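Local coordinates for protein porin (PDB 3T24) that forms a beta-barrel channel of the OprD family in the bacterial outer membrane, probably for the uptake of small carboxylate-bearing solutes, at residues Phe24-Arg29 and Asn385-Asn390; Asp95-Ala100 and Ser130-Gln135; Gly101-Leu106 and Gly116-Lys121; Arg242-Thr247 and Asn256-Ala261. One frame throughout, in Å; residues are numbered along the deposited sequence.

All four contacts belong to one porin barrel, but hold it differently. Interaction 1 lies near the surface and joins the first strand to the last, with charged and aromatic pairs on one face and acids and sulfates on the other. Interactions 2 and 3 share strand 96-108 and the long loop that follows the next strand, 111-115: the more buried interaction 3 fixes the loop's departure by hydrogen bonds, whereas the partly buried interaction 2 rests mainly on apolar side chains, with no hydrogen bond between its segments. R131 of that loop also packs on F24 of interaction 1. Interaction 4 is a plain hairpin pairing, partly buried; its face bearing R242, N256 and N260 lies under loops.

Interaction 1 (Phe24-Arg29 and Asn385-Asn390); sequences FNRDFR and NDYDEN. With SO4 (sulfate ion), chain G; SO4 (sulfate ion), chain D.
R26 and E389 face each other across the seam where strand 14-30, the first of the barrel, pairs antiparallel with strand 386-399, the last; backbone bonds include D27 N to D388 O at 2.8 Å. The guanidinium takes E389 OE1 side-on, R26 NH2 at 2.7 Å and R26 NE at 3.1 Å, and the oxygen lies close to its plane; R391 and Q300 hold E389 OE2. CG of R26 is anti to the backbone N (chi1 172°), which puts R26 CD over the Y387 ring face, 4.0 Å from its centroid. Y387 CB in turn sits over the F28 ring, 4.2 Å from its centroid, with the two ring planes at an oblique 41°. This side is tightly filled. The other face is polar and looser: N390 ND2 gives N25 OD1 an in-plane bond of 3.0 Å, while D27 OD2 and D388 OD1 are joined through one water. R29 NH1 meets D27 OD2 at 2.9 Å, and its guanidinium makes weak bonds to two sulfates. S34 and N376 hold D27 OD1 and N390 OD1. The shared water, R29 on D27 and R380 on D388 probably ease the acids' repulsion, and one salt bridge reinforces the seam's backbone bonds.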
# COMPACT_ATOMS: atom_id res chain seq x y z
N PHE A 24 6.08 -16.64 6.19
CA PHE A 24 7.28 -15.84 6.13
C PHE A 24 8.32 -16.24 7.18
O PHE A 24 7.99 -16.68 8.29
CB PHE A 24 6.98 -14.34 6.16
CG PHE A 24 7.04 -13.73 7.52
CD1 PHE A 24 8.26 -13.41 8.10
CD2 PHE A 24 5.88 -13.46 8.23
CE1 PHE A 24 8.33 -12.84 9.36
CE2 PHE A 24 5.94 -12.89 9.50
CZ PHE A 24 7.17 -12.59 10.06
N ASN A 25 9.59 -16.13 6.80
CA ASN A 25 10.66 -16.30 7.76
C ASN A 25 11.61 -15.11 7.71
O ASN A 25 11.77 -14.46 6.68
CB ASN A 25 11.41 -17.63 7.57
CG ASN A 25 12.13 -17.72 6.25
OD1 ASN A 25 12.54 -16.71 5.69
ND2 ASN A 25 12.30 -18.94 5.76
N ARG A 26 12.20 -14.82 8.84
CA ARG A 26 13.06 -13.65 8.95
C ARG A 26 14.31 -14.03 9.73
O ARG A 26 14.23 -14.66 10.78
CB ARG A 26 12.30 -12.51 9.62
CG ARG A 26 13.14 -11.30 9.96
CD ARG A 26 12.27 -10.25 10.62
NE ARG A 26 11.20 -9.83 9.71
CZ ARG A 26 10.08 -9.23 10.10
NH1 ARG A 26 9.86 -9.01 11.39
NH2 ARG A 26 9.17 -8.88 9.20
N ASP A 27 15.46 -13.66 9.20
CA ASP A 27 16.72 -13.99 9.84
C ASP A 27 17.50 -12.70 10.18
O ASP A 27 18.02 -12.03 9.29
CB ASP A 27 17.53 -14.90 8.93
CG ASP A 27 18.85 -15.32 9.53
OD1 ASP A 27 19.01 -15.28 10.77
OD2 ASP A 27 19.73 -15.71 8.75
N PHE A 28 17.57 -12.34 11.46
CA PHE A 28 18.40 -11.19 11.87
C PHE A 28 19.89 -11.50 11.81
O PHE A 28 20.37 -12.47 12.40
CB PHE A 28 18.02 -10.67 13.25
CG PHE A 28 16.65 -10.07 13.29
CD1 PHE A 28 16.48 -8.69 13.30
CD2 PHE A 28 15.53 -10.89 13.29
CE1 PHE A 28 15.21 -8.13 13.32
CE2 PHE A 28 14.25 -10.34 13.32
CZ PHE A 28 14.09 -8.95 13.33
N ARG A 29 20.60 -10.67 11.07
CA ARG A 29 22.02 -10.88 10.82
C ARG A 29 22.89 -9.92 11.64
O ARG A 29 22.66 -8.70 11.65
CB ARG A 29 22.32 -10.69 9.33
CG ARG A 29 21.42 -11.50 8.42
CD ARG A 29 21.64 -13.01 8.58
NE ARG A 29 22.98 -13.43 8.21
CZ ARG A 29 23.41 -14.69 8.24
NH1 ARG A 29 22.58 -15.66 8.60
NH2 ARG A 29 24.66 -14.98 7.90
N ASN A 385 19.51 -2.87 13.14
CA ASN A 385 19.36 -4.32 12.90
C ASN A 385 19.36 -4.68 11.43
O ASN A 385 18.67 -4.06 10.65
CB ASN A 385 18.05 -4.87 13.49
CG ASN A 385 17.64 -4.21 14.78
OD1 ASN A 385 16.52 -3.67 14.90
ND2 ASN A 385 18.53 -4.25 15.77
N ASP A 386 20.12 -5.70 11.06
CA ASP A 386 20.04 -6.22 9.70
C ASP A 386 19.21 -7.50 9.65
O ASP A 386 19.35 -8.37 10.51
CB ASP A 386 21.43 -6.53 9.17
CG ASP A 386 22.28 -5.29 9.01
OD1 ASP A 386 21.74 -4.18 9.18
OD2 ASP A 386 23.48 -5.44 8.71
N TYR A 387 18.38 -7.66 8.62
CA TYR A 387 17.80 -8.98 8.40
C TYR A 387 17.46 -9.33 6.96
O TYR A 387 17.33 -8.45 6.12
CB TYR A 387 16.59 -9.23 9.29
CG TYR A 387 15.49 -8.20 9.19
CD1 TYR A 387 15.54 -7.03 9.94
CD2 TYR A 387 14.38 -8.42 8.39
CE1 TYR A 387 14.53 -6.10 9.88
CE2 TYR A 387 13.35 -7.49 8.32
CZ TYR A 387 13.43 -6.34 9.08
OH TYR A 387 12.43 -5.40 9.02
N ASP A 388 17.38 -10.63 6.72
CA ASP A 388 16.82 -11.21 5.50
C ASP A 388 15.42 -11.71 5.79
O ASP A 388 15.07 -12.02 6.94
CB ASP A 388 17.66 -12.42 5.04
CG ASP A 388 19.14 -12.09 4.92
OD1 ASP A 388 19.98 -13.00 5.14
OD2 ASP A 388 19.46 -10.92 4.61
N GLU A 389 14.62 -11.83 4.75
CA GLU A 389 13.23 -12.20 4.92
C GLU A 389 12.72 -12.85 3.66
O GLU A 389 13.01 -12.38 2.56
CB GLU A 389 12.43 -10.94 5.27
CG GLU A 389 10.95 -11.09 5.38
CD GLU A 389 10.29 -9.73 5.64
OE1 GLU A 389 10.37 -9.25 6.79
OE2 GLU A 389 9.72 -9.14 4.70
N ASN A 390 11.98 -13.94 3.82
CA ASN A 390 11.28 -14.58 2.71
C ASN A 390 9.79 -14.64 3.02
O ASN A 390 9.39 -15.03 4.11
CB ASN A 390 11.78 -16.02 2.48
CG ASN A 390 13.25 -16.06 2.11
OD1 ASN A 390 13.62 -15.92 0.94
ND2 ASN A 390 14.10 -16.26 3.11
S SO4 G . 24.57 -18.51 9.81
O1 SO4 G . 25.13 -18.22 8.49
O2 SO4 G . 23.58 -19.58 9.70
O3 SO4 G . 25.63 -18.91 10.73
O4 SO4 G . 23.93 -17.31 10.33
S SO4 D . 26.02 -11.24 6.16
O1 SO4 D . 27.40 -10.99 6.56
O2 SO4 D . 25.81 -12.64 5.83
O3 SO4 D . 25.17 -10.92 7.29
O4 SO4 D . 25.76 -10.39 5.00
O HOH W 1 19.39 -15.28 6.16

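Interaction 2 (Asp95-Ala100 and Ser130-Gln135); sequences DDYGEA and SRLLPQ. With C8E ((hydroxyethyloxy)tri(ethyloxy)octane), chain N; SO4 (sulfate ion), chain F.
A long loop, probably the inward-folded constriction loop of OprD-type channels, meets the barrel wall where L132 and L133 touch Y97. No hydrogen bond joins the two segments; the contact is apolar, the leucine methyls meeting the ring obliquely. L133 reaches out with CD1, 3.6 Å from Y97 CE1, and the same methyl lies 3.9 Å from CA of G98, whose own phi of 135° suits glycine. L132 sends CD2 to the far end of the ring, 3.5 Å from Y97 OH. With chi1 at 58°, CG of Y97 stands between its backbone N and carbonyl carbon, and the ring swings off the strand toward the loop. A42 and L46 of strand 33-50 pack against the leucines, and R20 takes the carbonyl oxygens of R131 and L132. Just before the leucines the loop is polar: R131 NE and NH2 grip a sulfate, at 2.6 Å to O2 and 2.7 Å to O3, both bonds nearly straight and close to the guanidinium plane. Apolar contacts thus seat the leucines against Y97 while R131 joins R163 and R391 round an anion, probably from the crystallisation liquor, perhaps as they would meet a substrate carboxylate.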
# COMPACT_ATOMS: atom_id res chain seq x y z
N ASP A 95 -4.42 -16.96 17.67
CA ASP A 95 -4.61 -18.13 16.79
C ASP A 95 -5.69 -17.84 15.77
O ASP A 95 -5.52 -18.11 14.59
CB ASP A 95 -4.92 -19.41 17.56
CG ASP A 95 -3.70 -20.00 18.25
OD1 ASP A 95 -2.57 -19.54 17.96
OD2 ASP A 95 -3.86 -20.93 19.08
N ASP A 96 -6.80 -17.27 16.23
CA ASP A 96 -7.88 -16.84 15.35
C ASP A 96 -8.04 -15.35 15.47
O ASP A 96 -8.08 -14.81 16.57
CB ASP A 96 -9.20 -17.52 15.71
CG ASP A 96 -9.09 -19.02 15.80
OD1 ASP A 96 -8.45 -19.63 14.92
OD2 ASP A 96 -9.64 -19.59 16.76
N TYR A 97 -8.16 -14.69 14.33
CA TYR A 97 -8.41 -13.27 14.30
C TYR A 97 -9.10 -12.93 12.98
O TYR A 97 -9.27 -13.78 12.12
CB TYR A 97 -7.09 -12.49 14.49
CG TYR A 97 -6.05 -12.82 13.45
CD1 TYR A 97 -5.92 -12.04 12.30
CD2 TYR A 97 -5.23 -13.93 13.58
CE1 TYR A 97 -4.99 -12.36 11.31
CE2 TYR A 97 -4.29 -14.26 12.60
CZ TYR A 97 -4.18 -13.46 11.48
OH TYR A 97 -3.25 -13.78 10.51
N GLY A 98 -9.47 -11.66 12.82
CA GLY A 98 -10.14 -11.21 11.62
C GLY A 98 -11.32 -10.32 11.97
O GLY A 98 -11.43 -9.81 13.09
N GLU A 99 -12.23 -10.17 11.01
CA GLU A 99 -13.35 -9.25 11.16
C GLU A 99 -14.45 -9.51 10.15
O GLU A 99 -14.25 -10.16 9.12
CB GLU A 99 -12.87 -7.81 11.01
CG GLU A 99 -12.04 -7.60 9.75
CD GLU A 99 -11.85 -6.13 9.40
OE1 GLU A 99 -12.56 -5.29 9.98
OE2 GLU A 99 -11.00 -5.82 8.54
N ALA A 100 -15.63 -8.98 10.46
CA ALA A 100 -16.74 -8.96 9.53
C ALA A 100 -17.10 -7.50 9.34
O ALA A 100 -17.14 -6.72 10.30
CB ALA A 100 -17.93 -9.75 10.08
N SER A 130 -0.33 -6.72 2.44
CA SER A 130 0.82 -7.50 2.05
C SER A 130 0.91 -8.78 2.88
O SER A 130 1.67 -9.68 2.53
CB SER A 130 2.10 -6.68 2.21
OG SER A 130 2.33 -6.38 3.58
N ARG A 131 0.17 -8.84 3.99
CA ARG A 131 0.15 -10.04 4.85
C ARG A 131 -1.04 -10.96 4.51
O ARG A 131 -1.40 -11.09 3.35
CB ARG A 131 0.06 -9.67 6.33
CG ARG A 131 1.19 -8.82 6.85
CD ARG A 131 2.52 -9.53 6.74
NE ARG A 131 3.61 -8.61 7.02
CZ ARG A 131 4.30 -8.59 8.15
NH1 ARG A 131 4.02 -9.45 9.12
NH2 ARG A 131 5.28 -7.70 8.31
N LEU A 132 -1.65 -11.56 5.52
CA LEU A 132 -2.75 -12.51 5.27
C LEU A 132 -4.08 -11.81 4.97
O LEU A 132 -4.75 -12.11 4.00
CB LEU A 132 -2.93 -13.46 6.45
CG LEU A 132 -3.90 -14.63 6.23
CD1 LEU A 132 -3.38 -15.60 5.14
CD2 LEU A 132 -4.18 -15.39 7.54
N LEU A 133 -4.44 -10.88 5.84
CA LEU A 133 -5.69 -10.17 5.78
C LEU A 133 -5.41 -8.67 5.61
O LEU A 133 -4.45 -8.13 6.17
CB LEU A 133 -6.48 -10.41 7.07
CG LEU A 133 -6.70 -11.88 7.47
CD1 LEU A 133 -7.55 -11.98 8.74
CD2 LEU A 133 -7.35 -12.70 6.34
N PRO A 134 -6.24 -7.99 4.82
CA PRO A 134 -6.08 -6.55 4.58
C PRO A 134 -6.35 -5.71 5.82
O PRO A 134 -7.14 -6.08 6.69
CB PRO A 134 -7.13 -6.24 3.49
CG PRO A 134 -8.15 -7.33 3.62
CD PRO A 134 -7.39 -8.57 4.10
N GLN A 135 -5.64 -4.59 5.91
CA GLN A 135 -5.97 -3.53 6.84
C GLN A 135 -7.25 -2.87 6.31
O GLN A 135 -7.36 -2.62 5.11
CB GLN A 135 -4.81 -2.51 6.86
CG GLN A 135 -5.01 -1.28 7.73
CD GLN A 135 -3.91 -0.25 7.53
OE1 GLN A 135 -3.49 0.02 6.41
NE2 GLN A 135 -3.41 0.32 8.64
C7 C8E N . -19.75 -12.85 3.41
C8 C8E N . -19.51 -11.97 4.63
O9 C8E N . -20.61 -12.07 5.52
C10 C8E N . -20.28 -11.70 6.85
C11 C8E N . -21.37 -10.69 7.22
O12 C8E N . -21.56 -10.62 8.62
C13 C8E N . -21.40 -9.29 9.07
C14 C8E N . -21.60 -9.19 10.58
O15 C8E N . -21.74 -7.82 10.89
C16 C8E N . -20.50 -7.22 11.19
C17 C8E N . -20.56 -6.56 12.56
O18 C8E N . -20.82 -7.48 13.60
C19 C8E N . -20.09 -7.18 14.77
C20 C8E N . -21.02 -6.86 15.94
O21 C8E N . -22.35 -6.67 15.49
S SO4 F . 4.85 -5.59 5.71
O1 SO4 F . 5.07 -4.62 4.64
O2 SO4 F . 4.06 -6.72 5.22
O3 SO4 F . 6.10 -6.14 6.21
O4 SO4 F . 4.13 -4.90 6.79

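Interaction 3 (Gly101-Leu106 and Gly116-Lys121); sequences GITAKL and GTLTPK. With SO4 (sulfate ion), chain H.
T103 and G116 form one antiparallel non-hydrogen-bonded pair, CA atoms 4.6 Å apart, and there the chain turns a corner at G116 and T117 and leaves the barrel wall as a loop. Next to the pair, T117 N donates to I102 O at 3.2 Å, from 37° above the carbonyl plane. The side chain of T103 takes over from the backbone: OG1 donates to T117 O over 2.7 Å, in the carbonyl plane and on a lone pair. A chi1 of -48° holds this hydroxyl beside the backbone N and sends CG2 toward L118 CD2, 4.2 Å away. T117 points its CB back at the strand and brings OG1 to 3.3 Å from CA of G101, where the strand carries no side chain. The same OG1 donates to a water that itself donates to I102 O, 3.0 Å in each case, and Q138 NE2 is also hydrogen-bonded to it. I102 is turned away from the loop, onto a bound detergent. One threonine hydroxyl thus bonds a carbonyl directly and the other through a water, at a buried corner where regular strand pairing ends, tying the loop's root to the wall.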
# COMPACT_ATOMS: atom_id res chain seq x y z
N GLY A 101 -17.31 -7.11 8.09
CA GLY A 101 -17.57 -5.72 7.78
C GLY A 101 -18.73 -5.59 6.82
O GLY A 101 -18.88 -6.38 5.88
N ILE A 102 -19.57 -4.59 7.08
CA ILE A 102 -20.65 -4.21 6.18
C ILE A 102 -20.41 -2.78 5.71
O ILE A 102 -19.89 -1.94 6.45
CB ILE A 102 -22.00 -4.28 6.88
CG1 ILE A 102 -22.36 -5.74 7.18
CG2 ILE A 102 -23.09 -3.67 6.00
CD1 ILE A 102 -23.15 -6.40 6.06
N THR A 103 -20.77 -2.51 4.46
CA THR A 103 -20.66 -1.17 3.91
C THR A 103 -21.94 -0.85 3.18
O THR A 103 -22.35 -1.58 2.29
CB THR A 103 -19.50 -1.08 2.90
OG1 THR A 103 -18.33 -1.67 3.47
CG2 THR A 103 -19.22 0.37 2.53
N ALA A 104 -22.58 0.26 3.55
CA ALA A 104 -23.72 0.76 2.79
C ALA A 104 -23.21 1.61 1.64
O ALA A 104 -22.29 2.40 1.82
CB ALA A 104 -24.66 1.56 3.67
N LYS A 105 -23.80 1.43 0.47
CA LYS A 105 -23.42 2.17 -0.73
C LYS A 105 -24.59 2.97 -1.27
O LYS A 105 -25.70 2.43 -1.46
CB LYS A 105 -22.97 1.21 -1.84
CG LYS A 105 -22.04 0.13 -1.41
CD LYS A 105 -21.35 -0.50 -2.61
CE LYS A 105 -22.27 -1.40 -3.39
NZ LYS A 105 -21.49 -2.43 -4.11
N LEU A 106 -24.34 4.25 -1.55
CA LEU A 106 -25.29 5.12 -2.24
C LEU A 106 -24.66 5.68 -3.50
O LEU A 106 -23.49 6.04 -3.51
CB LEU A 106 -25.77 6.27 -1.36
CG LEU A 106 -26.75 5.86 -0.26
CD1 LEU A 106 -26.09 4.84 0.62
CD2 LEU A 106 -27.16 7.05 0.55
N GLY A 116 -19.18 2.73 6.43
CA GLY A 116 -18.87 1.51 7.15
C GLY A 116 -17.43 1.07 6.91
O GLY A 116 -16.49 1.83 7.14
N THR A 117 -17.25 -0.14 6.42
CA THR A 117 -15.92 -0.69 6.19
C THR A 117 -15.37 -0.18 4.86
O THR A 117 -15.94 -0.47 3.81
CB THR A 117 -15.96 -2.23 6.26
OG1 THR A 117 -16.33 -2.63 7.59
CG2 THR A 117 -14.61 -2.83 5.91
N LEU A 118 -14.30 0.61 4.92
CA LEU A 118 -13.71 1.22 3.73
C LEU A 118 -12.27 0.77 3.49
O LEU A 118 -11.56 0.44 4.44
CB LEU A 118 -13.72 2.75 3.85
CG LEU A 118 -15.08 3.35 4.21
CD1 LEU A 118 -14.94 4.80 4.55
CD2 LEU A 118 -16.08 3.13 3.08
N THR A 119 -11.86 0.76 2.24
CA THR A 119 -10.46 0.47 1.92
C THR A 119 -10.00 1.44 0.82
O THR A 119 -9.85 1.08 -0.35
CB THR A 119 -10.26 -1.03 1.56
OG1 THR A 119 -8.88 -1.37 1.65
CG2 THR A 119 -10.74 -1.33 0.18
N PRO A 120 -9.84 2.71 1.20
CA PRO A 120 -9.51 3.77 0.23
C PRO A 120 -8.14 3.53 -0.40
O PRO A 120 -7.32 2.84 0.19
CB PRO A 120 -9.53 5.05 1.09
CG PRO A 120 -9.37 4.58 2.49
CD PRO A 120 -9.93 3.21 2.58
N LYS A 121 -7.93 4.03 -1.62
CA LYS A 121 -6.62 3.92 -2.28
C LYS A 121 -6.22 5.31 -2.76
O LYS A 121 -6.59 5.72 -3.85
CB LYS A 121 -6.66 2.97 -3.47
CG LYS A 121 -6.01 1.64 -3.23
CD LYS A 121 -4.79 1.45 -4.13
CE LYS A 121 -5.17 1.50 -5.60
NZ LYS A 121 -4.04 1.05 -6.46
S SO4 H . -18.95 -0.46 -6.26
O1 SO4 H . -18.17 -0.79 -7.45
O2 SO4 H . -20.17 -1.26 -6.26
O3 SO4 H . -18.18 -0.79 -5.06
O4 SO4 H . -19.26 0.97 -6.23
O HOH W 2 -18.76 -2.02 9.28

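Interaction 4 (Arg242-Thr247 and Asn256-Ala261); sequences RWARST and NKALNA
This is a beta-hairpin contact within the wall of the OprD-family barrel: segments 242-247 and 256-261 of strands 235-248 and 255-267 run antiparallel at 172°, with R242, A244 and S246 in hydrogen-bonded pairs with N260, A258 and N256. The central pair is bonded in both directions, A258 N to A244 O at 2.9 Å being the shorter bond. W243, R245, K257 and L259 share one face. There L259 CB meets the edge of the indole, 4.0 Å from W243 CD1, and the aliphatic part of K257 runs alongside, its CD 4.2 Å from W243 CZ2. The lysine then bends at its end and lays NZ over the centre of the R245 guanidinium, 4.0 Å from R245 NH2. A salt bridge from R245 to D255 probably makes this meeting of like charges tolerable. The other face mixes alanines with polar side chains: the alanines pack beside F285 and Y222, and N256 OD1 accepts from a water at 2.6 Å that is also hydrogen-bonded to S246 OG; Q220 bonds S246 OG and T283 O takes N256 ND2. R242 lies across N260, its CD 3.3 Å from N260 OD1, with the guanidinium and amide planes perpendicular; D240 and Y294 hold the charged end, and V296 N bonds to the amide oxygen. At the turnward end N256 O takes two donors, S246 N at 2.8 Å in the carbonyl plane, and R245 NH1 at 3.1 Å, which a kink at chi2 (51°) brings in from 71° above that plane.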
# COMPACT_ATOMS: atom_id res chain seq x y z
N ARG A 242 6.16 13.07 -7.66
CA ARG A 242 5.40 13.21 -6.42
C ARG A 242 6.06 14.17 -5.46
O ARG A 242 7.29 14.25 -5.38
CB ARG A 242 5.32 11.85 -5.72
CG ARG A 242 4.80 10.72 -6.59
CD ARG A 242 4.73 9.46 -5.77
NE ARG A 242 4.32 8.31 -6.56
CZ ARG A 242 4.24 7.08 -6.07
NH1 ARG A 242 4.52 6.84 -4.79
NH2 ARG A 242 3.86 6.09 -6.86
N TRP A 243 5.25 14.88 -4.68
CA TRP A 243 5.78 15.79 -3.69
C TRP A 243 4.76 16.01 -2.60
O TRP A 243 3.61 16.33 -2.87
CB TRP A 243 6.15 17.13 -4.34
CG TRP A 243 6.84 18.04 -3.40
CD1 TRP A 243 8.18 18.05 -3.10
CD2 TRP A 243 6.24 19.07 -2.61
NE1 TRP A 243 8.45 19.04 -2.19
CE2 TRP A 243 7.28 19.68 -1.87
CE3 TRP A 243 4.94 19.54 -2.46
CZ2 TRP A 243 7.05 20.73 -0.99
CZ3 TRP A 243 4.71 20.58 -1.59
CH2 TRP A 243 5.75 21.16 -0.86
N ALA A 244 5.17 15.83 -1.35
CA ALA A 244 4.24 15.92 -0.23
C ALA A 244 4.83 16.78 0.87
O ALA A 244 6.00 16.62 1.23
CB ALA A 244 3.93 14.54 0.31
N ARG A 245 4.01 17.67 1.39
CA ARG A 245 4.37 18.49 2.53
C ARG A 245 3.52 18.00 3.70
O ARG A 245 2.29 17.96 3.61
CB ARG A 245 4.11 19.97 2.21
CG ARG A 245 4.29 20.95 3.37
CD ARG A 245 5.63 20.71 4.02
NE ARG A 245 6.03 21.75 4.96
CZ ARG A 245 6.80 21.51 6.02
NH1 ARG A 245 7.22 20.27 6.26
NH2 ARG A 245 7.14 22.50 6.84
N SER A 246 4.19 17.60 4.78
CA SER A 246 3.49 17.17 5.98
C SER A 246 3.88 18.11 7.10
O SER A 246 5.02 18.54 7.18
CB SER A 246 3.83 15.73 6.38
OG SER A 246 3.78 14.85 5.27
N THR A 247 2.93 18.42 7.97
CA THR A 247 3.12 19.43 8.98
C THR A 247 2.39 18.94 10.22
O THR A 247 1.48 18.11 10.12
CB THR A 247 2.57 20.76 8.45
OG1 THR A 247 3.53 21.79 8.64
CG2 THR A 247 1.26 21.14 9.13
N ASN A 256 7.89 17.62 7.37
CA ASN A 256 8.51 16.83 6.33
C ASN A 256 8.13 17.26 4.94
O ASN A 256 6.97 17.60 4.66
CB ASN A 256 8.17 15.34 6.53
CG ASN A 256 8.64 14.45 5.38
OD1 ASN A 256 7.85 14.06 4.50
ND2 ASN A 256 9.90 14.09 5.40
N LYS A 257 9.11 17.24 4.05
CA LYS A 257 8.83 17.32 2.63
C LYS A 257 9.39 16.05 2.00
O LYS A 257 10.49 15.61 2.33
CB LYS A 257 9.45 18.57 2.02
CG LYS A 257 9.25 19.81 2.87
CD LYS A 257 9.72 21.08 2.17
CE LYS A 257 9.49 22.32 3.02
NZ LYS A 257 10.27 22.28 4.30
N ALA A 258 8.63 15.46 1.10
CA ALA A 258 9.03 14.21 0.49
C ALA A 258 8.96 14.34 -1.01
O ALA A 258 7.88 14.28 -1.59
CB ALA A 258 8.13 13.09 0.96
N LEU A 259 10.12 14.52 -1.65
CA LEU A 259 10.17 14.50 -3.10
C LEU A 259 10.52 13.09 -3.51
O LEU A 259 11.51 12.52 -3.04
CB LEU A 259 11.19 15.50 -3.63
CG LEU A 259 11.40 15.58 -5.15
CD1 LEU A 259 10.09 15.85 -5.92
CD2 LEU A 259 12.49 16.62 -5.52
N ASN A 260 9.71 12.51 -4.37
CA ASN A 260 9.96 11.16 -4.84
C ASN A 260 9.36 10.94 -6.22
O ASN A 260 8.22 11.30 -6.48
CB ASN A 260 9.50 10.10 -3.82
CG ASN A 260 8.00 10.12 -3.55
OD1 ASN A 260 7.31 9.14 -3.81
ND2 ASN A 260 7.50 11.22 -3.00
N ALA A 261 10.17 10.38 -7.11
CA ALA A 261 9.81 10.22 -8.49
C ALA A 261 10.36 8.91 -9.05
O ALA A 261 11.45 8.47 -8.67
CB ALA A 261 10.32 11.40 -9.30
O HOH W 3 5.63 14.98 3.57